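Local atomic coordinates of DNA polymerase sliding clamp 2 (Thermococcus kodakarensis, PDB entry 3LX2), a protein that probably encircles DNA as a homotrimeric ring and serves as a moving platform that tethers DNA polymerase and other processing proteins during replication. Residues A[162-166]-A[177-181]; A[156-160]-A[219-223]; A[18-23]-A[207-211]. All coordinates share one frame; numbering follows the deposited sequence.

Interaction 1 (A[162-166]-A[177-181])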
loop_
_atom_site.group_PDB
_atom_site.type_symbol
_atom_site.label_atom_id
_atom_site.label_comp_id
_atom_site.label_asym_id
_atom_site.label_seq_id
_atom_site.Cartn_x
_atom_site.Cartn_y
_atom_site.Cartn_z
ATOM N N GLU A 162 -18.643 32.019 -17.483
ATOM C CA GLU A 162 -17.194 32.125 -17.229
ATOM C C GLU A 162 -16.775 31.217 -16.094
ATOM O O GLU A 162 -15.576 31.093 -15.812
ATOM C CB GLU A 162 -16.770 33.553 -16.822
ATOM C CG GLU A 162 -16.975 34.698 -17.840
ATOM C CD GLU A 162 -18.410 35.243 -17.863
ATOM O OE1 GLU A 162 -19.216 34.939 -16.932
ATOM O OE2 GLU A 162 -18.721 35.973 -18.839
ATOM N N LYS A 163 -17.759 30.599 -15.437
ATOM C CA LYS A 163 -17.534 30.032 -14.120
ATOM C C LYS A 163 -18.133 28.636 -13.900
ATOM O O LYS A 163 -19.380 28.449 -13.942
ATOM C CB LYS A 163 -18.026 31.007 -13.034
ATOM C CG LYS A 163 -17.076 31.136 -11.820
ATOM C CD LYS A 163 -17.489 32.313 -10.891
ATOM C CE LYS A 163 -16.283 33.210 -10.503
ATOM N NZ LYS A 163 -16.715 34.550 -9.964
ATOM N N LEU A 164 -17.234 27.678 -13.639
ATOM C CA LEU A 164 -17.621 26.327 -13.239
ATOM C C LEU A 164 -17.191 26.097 -11.805
ATOM O O LEU A 164 -15.992 26.075 -11.490
ATOM C CB LEU A 164 -17.005 25.255 -14.167
ATOM C CG LEU A 164 -17.474 23.806 -13.899
ATOM C CD1 LEU A 164 -18.877 23.570 -14.360
ATOM C CD2 LEU A 164 -16.560 22.790 -14.550
ATOM N N THR A 165 -18.178 25.911 -10.944
ATOM C CA THR A 165 -17.945 25.863 -9.514
ATOM C C THR A 165 -18.561 24.598 -8.914
ATOM O O THR A 165 -19.734 24.330 -9.180
ATOM C CB THR A 165 -18.652 27.072 -8.817
ATOM O OG1 THR A 165 -18.306 28.330 -9.449
ATOM C CG2 THR A 165 -18.302 27.106 -7.316
ATOM N N PHE A 166 -17.798 23.850 -8.106
ATOM C CA PHE A 166 -18.289 22.699 -7.345
ATOM C C PHE A 166 -18.273 22.896 -5.808
ATOM O O PHE A 166 -17.206 22.987 -5.200
ATOM C CB PHE A 166 -17.402 21.514 -7.628
ATOM C CG PHE A 166 -17.156 21.292 -9.057
ATOM C CD1 PHE A 166 -18.095 20.617 -9.834
ATOM C CD2 PHE A 166 -15.981 21.760 -9.649
ATOM C CE1 PHE A 166 -17.866 20.406 -11.185
ATOM C CE2 PHE A 166 -15.750 21.543 -10.984
ATOM C CZ PHE A 166 -16.699 20.863 -11.755
ATOM N N THR A 177 -14.712 24.663 -4.899
ATOM C CA THR A 177 -13.670 24.571 -5.912
ATOM C C THR A 177 -14.209 25.292 -7.134
ATOM O O THR A 177 -15.329 24.978 -7.592
ATOM C CB THR A 177 -13.409 23.144 -6.330
ATOM O OG1 THR A 177 -12.733 22.438 -5.288
ATOM C CG2 THR A 177 -12.553 23.148 -7.553
ATOM N N VAL A 178 -13.436 26.244 -7.675
ATOM C CA VAL A 178 -13.915 27.013 -8.839
ATOM C C VAL A 178 -12.964 27.105 -10.043
ATOM O O VAL A 178 -11.816 27.545 -9.916
ATOM C CB VAL A 178 -14.472 28.385 -8.408
ATOM C CG1 VAL A 178 -13.513 29.093 -7.466
ATOM C CG2 VAL A 178 -14.797 29.251 -9.612
ATOM N N LEU A 179 -13.474 26.696 -11.209
ATOM C CA LEU A 179 -12.725 26.643 -12.476
ATOM C C LEU A 179 -13.180 27.653 -13.498
ATOM O O LEU A 179 -14.373 27.778 -13.788
ATOM C CB LEU A 179 -12.909 25.295 -13.146
ATOM C CG LEU A 179 -12.464 24.033 -12.450
ATOM C CD1 LEU A 179 -12.394 22.948 -13.502
ATOM C CD2 LEU A 179 -11.098 24.260 -11.766
ATOM N N THR A 180 -12.211 28.359 -14.066
ATOM C CA THR A 180 -12.468 29.261 -15.213
ATOM C C THR A 180 -11.617 28.795 -16.416
ATOM O O THR A 180 -10.760 27.876 -16.295
ATOM C CB THR A 180 -12.148 30.774 -14.900
ATOM O OG1 THR A 180 -10.724 30.963 -14.747
ATOM C CG2 THR A 180 -12.861 31.256 -13.644
ATOM N N MET A 181 -11.819 29.461 -17.553
ATOM C CA MET A 181 -10.953 29.225 -18.710
ATOM C C MET A 181 -9.446 29.405 -18.432
ATOM O O MET A 181 -8.613 28.853 -19.148
ATOM C CB MET A 181 -11.448 29.961 -19.969
ATOM C CG MET A 181 -12.577 29.202 -20.712
ATOM S SD MET A 181 -12.338 27.397 -20.899
ATOM C CE MET A 181 -10.878 27.260 -21.909
#

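Interaction 2 (A[156-160]-A[219-223])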
loop_
_atom_site.group_PDB
_atom_site.type_symbol
_atom_site.label_atom_id
_atom_site.label_comp_id
_atom_site.label_asym_id
_atom_site.label_seq_id
_atom_site.Cartn_x
_atom_site.Cartn_y
_atom_site.Cartn_z
ATOM N N TYR A 156 -22.655 20.202 -5.162
ATOM C CA TYR A 156 -23.333 21.144 -6.037
ATOM C C TYR A 156 -22.494 21.397 -7.244
ATOM O O TYR A 156 -21.292 21.661 -7.133
ATOM C CB TYR A 156 -23.639 22.471 -5.318
ATOM C CG TYR A 156 -24.826 22.378 -4.395
ATOM C CD1 TYR A 156 -26.113 22.596 -4.886
ATOM C CD2 TYR A 156 -24.681 22.032 -3.053
ATOM C CE1 TYR A 156 -27.234 22.495 -4.069
ATOM C CE2 TYR A 156 -25.794 21.937 -2.214
ATOM C CZ TYR A 156 -27.076 22.167 -2.746
ATOM O OH TYR A 156 -28.223 22.075 -1.974
ATOM N N PHE A 157 -23.157 21.306 -8.393
ATOM C CA PHE A 157 -22.591 21.639 -9.692
ATOM C C PHE A 157 -23.261 22.947 -10.039
ATOM O O PHE A 157 -24.488 23.016 -10.083
ATOM C CB PHE A 157 -22.951 20.553 -10.731
ATOM C CG PHE A 157 -21.978 19.405 -10.787
ATOM C CD1 PHE A 157 -21.373 19.047 -11.998
ATOM C CD2 PHE A 157 -21.659 18.693 -9.649
ATOM C CE1 PHE A 157 -20.458 18.013 -12.074
ATOM C CE2 PHE A 157 -20.732 17.649 -9.697
ATOM C CZ PHE A 157 -20.128 17.295 -10.909
ATOM N N MET A 158 -22.466 23.978 -10.298
ATOM C CA MET A 158 -22.997 25.285 -10.712
ATOM C C MET A 158 -22.183 25.917 -11.838
ATOM O O MET A 158 -20.948 25.794 -11.883
ATOM C CB MET A 158 -22.995 26.299 -9.564
ATOM C CG MET A 158 -23.477 25.803 -8.187
ATOM S SD MET A 158 -23.217 27.120 -6.945
ATOM C CE MET A 158 -24.089 28.491 -7.748
ATOM N N ALA A 159 -22.882 26.636 -12.710
ATOM C CA ALA A 159 -22.216 27.409 -13.734
ATOM C C ALA A 159 -22.840 28.775 -14.051
ATOM O O ALA A 159 -24.059 28.969 -14.023
ATOM C CB ALA A 159 -22.056 26.580 -15.017
ATOM N N THR A 160 -21.949 29.721 -14.315
ATOM C CA THR A 160 -22.241 30.883 -15.153
ATOM C C THR A 160 -21.452 30.576 -16.452
ATOM O O THR A 160 -20.887 29.461 -16.562
ATOM C CB THR A 160 -21.722 32.161 -14.493
ATOM O OG1 THR A 160 -20.281 32.205 -14.591
ATOM C CG2 THR A 160 -22.164 32.206 -13.013
ATOM N N ILE A 219 -16.556 14.743 -20.186
ATOM C CA ILE A 219 -17.611 15.631 -20.625
ATOM C C ILE A 219 -18.723 15.678 -19.567
ATOM O O ILE A 219 -19.160 14.655 -19.078
ATOM C CB ILE A 219 -18.175 15.116 -21.990
ATOM C CG1 ILE A 219 -17.074 15.219 -23.066
ATOM C CG2 ILE A 219 -19.529 15.795 -22.350
ATOM C CD1 ILE A 219 -17.477 14.737 -24.491
ATOM N N ILE A 220 -19.186 16.886 -19.261
ATOM C CA ILE A 220 -20.202 17.122 -18.237
ATOM C C ILE A 220 -21.373 17.875 -18.827
ATOM O O ILE A 220 -21.158 18.758 -19.624
ATOM C CB ILE A 220 -19.644 17.988 -17.132
ATOM C CG1 ILE A 220 -18.572 17.251 -16.365
ATOM C CG2 ILE A 220 -20.747 18.401 -16.159
ATOM C CD1 ILE A 220 -17.738 18.215 -15.542
ATOM N N ARG A 221 -22.605 17.529 -18.452
ATOM C CA ARG A 221 -23.803 18.310 -18.853
ATOM C C ARG A 221 -24.768 18.327 -17.682
ATOM O O ARG A 221 -24.885 17.299 -16.998
ATOM C CB ARG A 221 -24.482 17.696 -20.078
ATOM C CG ARG A 221 -23.694 17.786 -21.389
ATOM C CD ARG A 221 -24.474 17.161 -22.571
ATOM N NE ARG A 221 -24.049 17.693 -23.880
ATOM C CZ ARG A 221 -23.316 17.033 -24.793
ATOM N NH1 ARG A 221 -22.903 15.771 -24.574
ATOM N NH2 ARG A 221 -23.007 17.636 -25.947
ATOM N N PHE A 222 -25.409 19.475 -17.399
ATOM C CA PHE A 222 -26.407 19.557 -16.279
ATOM C C PHE A 222 -27.475 20.664 -16.348
ATOM O O PHE A 222 -27.612 21.325 -17.370
ATOM C CB PHE A 222 -25.754 19.471 -14.889
ATOM C CG PHE A 222 -24.785 20.561 -14.592
ATOM C CD1 PHE A 222 -23.485 20.495 -15.063
ATOM C CD2 PHE A 222 -25.161 21.645 -13.808
ATOM C CE1 PHE A 222 -22.550 21.516 -14.777
ATOM C CE2 PHE A 222 -24.242 22.672 -13.515
ATOM C CZ PHE A 222 -22.938 22.603 -14.002
ATOM N N GLY A 223 -28.257 20.831 -15.278
ATOM C CA GLY A 223 -29.233 21.919 -15.174
ATOM C C GLY A 223 -29.832 21.903 -13.783
ATOM O O GLY A 223 -29.280 21.239 -12.877
#

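Interaction 3 (A[18-23]-A[207-211])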
loop_
_atom_site.group_PDB
_atom_site.type_symbol
_atom_site.label_atom_id
_atom_site.label_comp_id
_atom_site.label_asym_id
_atom_site.label_seq_id
_atom_site.Cartn_x
_atom_site.Cartn_y
_atom_site.Cartn_z
ATOM N N ALA A 18 -14.319 -2.231 -13.445
ATOM C CA ALA A 18 -14.229 -1.739 -12.076
ATOM C C ALA A 18 -15.276 -0.623 -11.858
ATOM O O ALA A 18 -15.939 -0.564 -10.836
ATOM C CB ALA A 18 -12.787 -1.253 -11.730
ATOM N N THR A 19 -15.460 0.234 -12.832
ATOM C CA THR A 19 -16.455 1.245 -12.652
ATOM C C THR A 19 -17.888 0.636 -12.606
ATOM O O THR A 19 -18.687 1.002 -11.770
ATOM C CB THR A 19 -16.245 2.279 -13.704
ATOM O OG1 THR A 19 -14.868 2.629 -13.644
ATOM C CG2 THR A 19 -17.080 3.482 -13.471
ATOM N N LEU A 20 -18.150 -0.367 -13.420
ATOM C CA LEU A 20 -19.482 -0.966 -13.485
ATOM C C LEU A 20 -19.830 -1.721 -12.227
ATOM O O LEU A 20 -20.954 -1.617 -11.718
ATOM C CB LEU A 20 -19.653 -1.857 -14.730
ATOM C CG LEU A 20 -19.337 -1.159 -16.051
ATOM C CD1 LEU A 20 -19.614 -2.051 -17.314
ATOM C CD2 LEU A 20 -20.080 0.158 -16.150
ATOM N N GLU A 21 -18.868 -2.468 -11.706
ATOM C CA GLU A 21 -19.140 -3.347 -10.563
ATOM C C GLU A 21 -19.548 -2.510 -9.359
ATOM O O GLU A 21 -20.165 -3.015 -8.413
ATOM C CB GLU A 21 -17.909 -4.182 -10.248
ATOM C CG GLU A 21 -18.099 -5.343 -9.241
ATOM C CD GLU A 21 -18.014 -4.876 -7.828
ATOM O OE1 GLU A 21 -17.218 -3.956 -7.581
ATOM O OE2 GLU A 21 -18.741 -5.390 -6.953
ATOM N N LYS A 22 -19.197 -1.231 -9.379
ATOM C CA LYS A 22 -19.492 -0.387 -8.233
ATOM C C LYS A 22 -20.988 -0.209 -8.099
ATOM O O LYS A 22 -21.440 -0.054 -7.012
ATOM C CB LYS A 22 -18.808 0.991 -8.336
ATOM C CG LYS A 22 -17.289 0.959 -8.087
ATOM C CD LYS A 22 -16.992 0.304 -6.730
ATOM C CE LYS A 22 -15.522 0.021 -6.550
ATOM N NZ LYS A 22 -14.797 1.295 -6.401
ATOM N N PHE A 23 -21.732 -0.286 -9.214
ATOM C CA PHE A 23 -23.167 0.019 -9.232
ATOM C C PHE A 23 -24.096 -1.133 -9.475
ATOM O O PHE A 23 -25.261 -1.055 -9.069
ATOM C CB PHE A 23 -23.489 1.078 -10.301
ATOM C CG PHE A 23 -22.695 2.325 -10.141
ATOM C CD1 PHE A 23 -23.044 3.255 -9.153
ATOM C CD2 PHE A 23 -21.566 2.555 -10.933
ATOM C CE1 PHE A 23 -22.293 4.434 -8.979
ATOM C CE2 PHE A 23 -20.817 3.725 -10.761
ATOM C CZ PHE A 23 -21.193 4.671 -9.775
ATOM N N ASP A 207 -17.157 7.088 -7.374
ATOM C CA ASP A 207 -17.071 5.734 -7.920
ATOM C C ASP A 207 -17.025 5.717 -9.456
ATOM O O ASP A 207 -16.380 4.852 -10.055
ATOM C CB ASP A 207 -18.222 4.853 -7.419
ATOM C CG ASP A 207 -17.974 4.272 -6.024
ATOM O OD1 ASP A 207 -16.817 4.248 -5.542
ATOM O OD2 ASP A 207 -18.951 3.793 -5.410
ATOM N N ILE A 208 -17.668 6.690 -10.085
ATOM C CA ILE A 208 -17.635 6.830 -11.531
ATOM C C ILE A 208 -16.218 7.215 -11.994
ATOM O O ILE A 208 -15.723 6.617 -12.921
ATOM C CB ILE A 208 -18.688 7.873 -12.027
ATOM C CG1 ILE A 208 -20.114 7.398 -11.726
ATOM C CG2 ILE A 208 -18.467 8.259 -13.522
ATOM C CD1 ILE A 208 -21.257 8.383 -12.117
ATOM N N LEU A 209 -15.599 8.203 -11.337
ATOM C CA LEU A 209 -14.316 8.844 -11.722
ATOM C C LEU A 209 -13.054 8.107 -11.277
ATOM O O LEU A 209 -11.960 8.472 -11.666
ATOM C CB LEU A 209 -14.247 10.284 -11.154
ATOM C CG LEU A 209 -15.370 11.297 -11.529
ATOM C CD1 LEU A 209 -15.437 12.554 -10.595
ATOM C CD2 LEU A 209 -15.366 11.703 -13.048
ATOM N N ARG A 210 -13.180 7.074 -10.460
ATOM C CA ARG A 210 -11.964 6.439 -9.912
ATOM C C ARG A 210 -11.073 5.704 -10.904
ATOM O O ARG A 210 -9.871 5.781 -10.782
ATOM C CB ARG A 210 -12.283 5.548 -8.734
ATOM C CG ARG A 210 -11.059 5.003 -8.002
ATOM C CD ARG A 210 -11.498 4.115 -6.790
ATOM N NE ARG A 210 -11.901 4.933 -5.646
ATOM C CZ ARG A 210 -13.142 5.043 -5.171
ATOM N NH1 ARG A 210 -14.162 4.387 -5.730
ATOM N NH2 ARG A 210 -13.357 5.813 -4.105
ATOM N N SER A 211 -11.638 4.989 -11.868
ATOM C CA SER A 211 -10.809 4.313 -12.908
ATOM C C SER A 211 -10.005 5.254 -13.836
ATOM O O SER A 211 -8.871 4.963 -14.159
ATOM C CB SER A 211 -11.652 3.389 -13.790
ATOM O OG SER A 211 -12.002 2.212 -13.099
HETATM O O HOH W 1 -14.051 3.854 -11.382
#

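Interaction 1 (A[162-166]-A[177-181])
Leu179, Thr177 and Phe166 give up the largest shares of surface in this antiparallel beta hairpin, in which strand 164-169 is followed by strand 174-179 at the border of the subunit. Two hydrogen-bonded pairs, Leu164 with Leu179 and Phe166 with Thr177, hold it. Leu179 N reaches Leu164 O at 2.6 Å and Leu164 N reaches Leu179 O at 2.9 Å. Two residues further along, Phe166 N bonds to Thr177 O at 2.8 Å, and Thr177 N answers with a bond to Phe166 O. Leu164, Phe166, Thr177 and Leu179 share one face of the sheet, where Leu141 and Ala144 of helix 138-151 cover Phe166, and Leu186 covers Leu164 and Leu179. With CG beside its own backbone N (chi1 -49°), the Phe166 ring presents its edge to Leu179 CG, 4.4 Å from Phe166 CE2. Thr177 brings its methyl CG2 to 4.3 Å from Phe166 CD2, while its hydroxyl bonds to OG1 of Thr109 of a second subunit. A beta-branched residue with one apolar and one polar arm fits this place, the methyl facing Phe166 and the hydroxyl facing Thr109 of the second subunit. Thr177 and Val178 also pair with a strand of that subunit, and the sheet runs on through the interface, as in other PCNA trimers. The other face carries Thr165 and Val178, which run alongside each other, with Val178 CG2 3.6 Å from Thr165 OG1 and 3.7 Å from Lys163 CG.

Interaction 2 (A[156-160]-A[219-223])
Phe157 meets Phe222 and Ile220 where two sheets of the PCNA C-terminal domain face each other with their strands nearly perpendicular. Strand segments 156-159 and 219-222 cross at -87° and approach to 8.9 Å, a separation bridged mainly by side chains. Starting from the backbone, Phe157 CB lies over one face of the Phe222 ring, 3.8 Å from its centroid and close to the normal, a CH-pi contact. Beyond CG, the ring atom CD1 of Phe157 comes to 3.9 Å from Phe222 CE1. The two aromatics thus form a T-shaped pair, the edge of Phe157 turned to the face of Phe222, with centroids 5.5 Å apart and planes at 87°. Farther out, Phe157 CE1 meets the methyl CG2 of Ile220 at 4.1 Å, near the ring plane. Phe222 can receive CB and the ring edge together because its CG sits between its own backbone N and carbonyl carbon (chi1 61°); this swings the ring toward the other strand, where CE2 also lies 3.5 Å from Phe157 O. Ala159, small enough for the margin, adds CB at 4.2 Å from Phe222 CZ. Flat rings suit this buried layer between the sheets, since each offers both a broad face and a thin edge. Around the pair, the Phe166 ring of strand 164-169 makes another edge-to-face contact with Phe157, Leu228 of strand 228-234 packs on Phe157, and Phe222 rests against Val132 of strand 132-137 and Tyr200 of strand 196-201.

Interaction 3 (A[18-23]-A[207-211])
Thr19 and Ser211 meet at the closely fitted end of this contact between the C-terminal parts of helices 10-21 and 202-209 and the residues just after them, one helix from each half of the subunit. Their hydroxyls, Thr19 OG1 and Ser211 OG, stand 2.9 Å apart, and each has a hydrogen bond to the carbonyl oxygen of Ser15. Water 1 stitches the two segments together: it lies 2.7 Å from Thr19 OG1, donates to Asp207 O and accepts from Ser211 N. Short hydroxylated residues suit this place, where Thr19 CA and Ile208 CA are 5.8 Å apart. The methyl of Thr19, anti to the backbone N, is turned instead to the carbonyls of the other helix, with CG2 3.5 Å from Ile208 O. Deeper in, Phe23 packs on the inner side of the contact, its CZ 3.5 Å from Ile208 CG1 and 3.8 Å from Asp207 CB. Phe23 rests on Val47 of the underlying sheet, while Phe242 packs against Thr19 and Ile208.

The outer side is looser and charged. Within 207-211, Arg210 NH1 forms a salt bridge with Asp207 OD1 at 2.7 Å, the oxygen lying in the guanidinium plane. Lys22, bent at chi2 and chi4, lays its CG and CD across the Asp207 carboxylate and brings NZ to the same OD1 only as a long ion pair of 3.7 Å. One carboxylate oxygen thus serves two cations, which probably offsets the closeness of the two positive groups. Long, flexible chains are at home on this solvent side. Helices packed side by side over a beta sheet, with basic side chains toward the central channel, are characteristic of the inner wall of PCNA rings, through which DNA passes.

How the interactions relate
Interactions 1 and 2 are neighbours, with centres about 10 Å apart, and they share the four-stranded sheet: strand 154-159 pairs with strand 164-169, where Thr165 N lies 2.9 Å from Met158 O, a probable hydrogen bond. Interaction 2 then carries that sheet over to the long nine-stranded one. Interaction 3 lies about 7 Å from the centre of the subunit, about 25 Å from interaction 1 and 21 Å from interaction 2 between centres. Along the chain the segments come as 18-23, 156-160, 162-166, 177-181, 207-211, 219-223, so interactions 2 and 3 interlock. Together they run from the subunit interface, through the C-terminal domain's core, to the junction of the two domains.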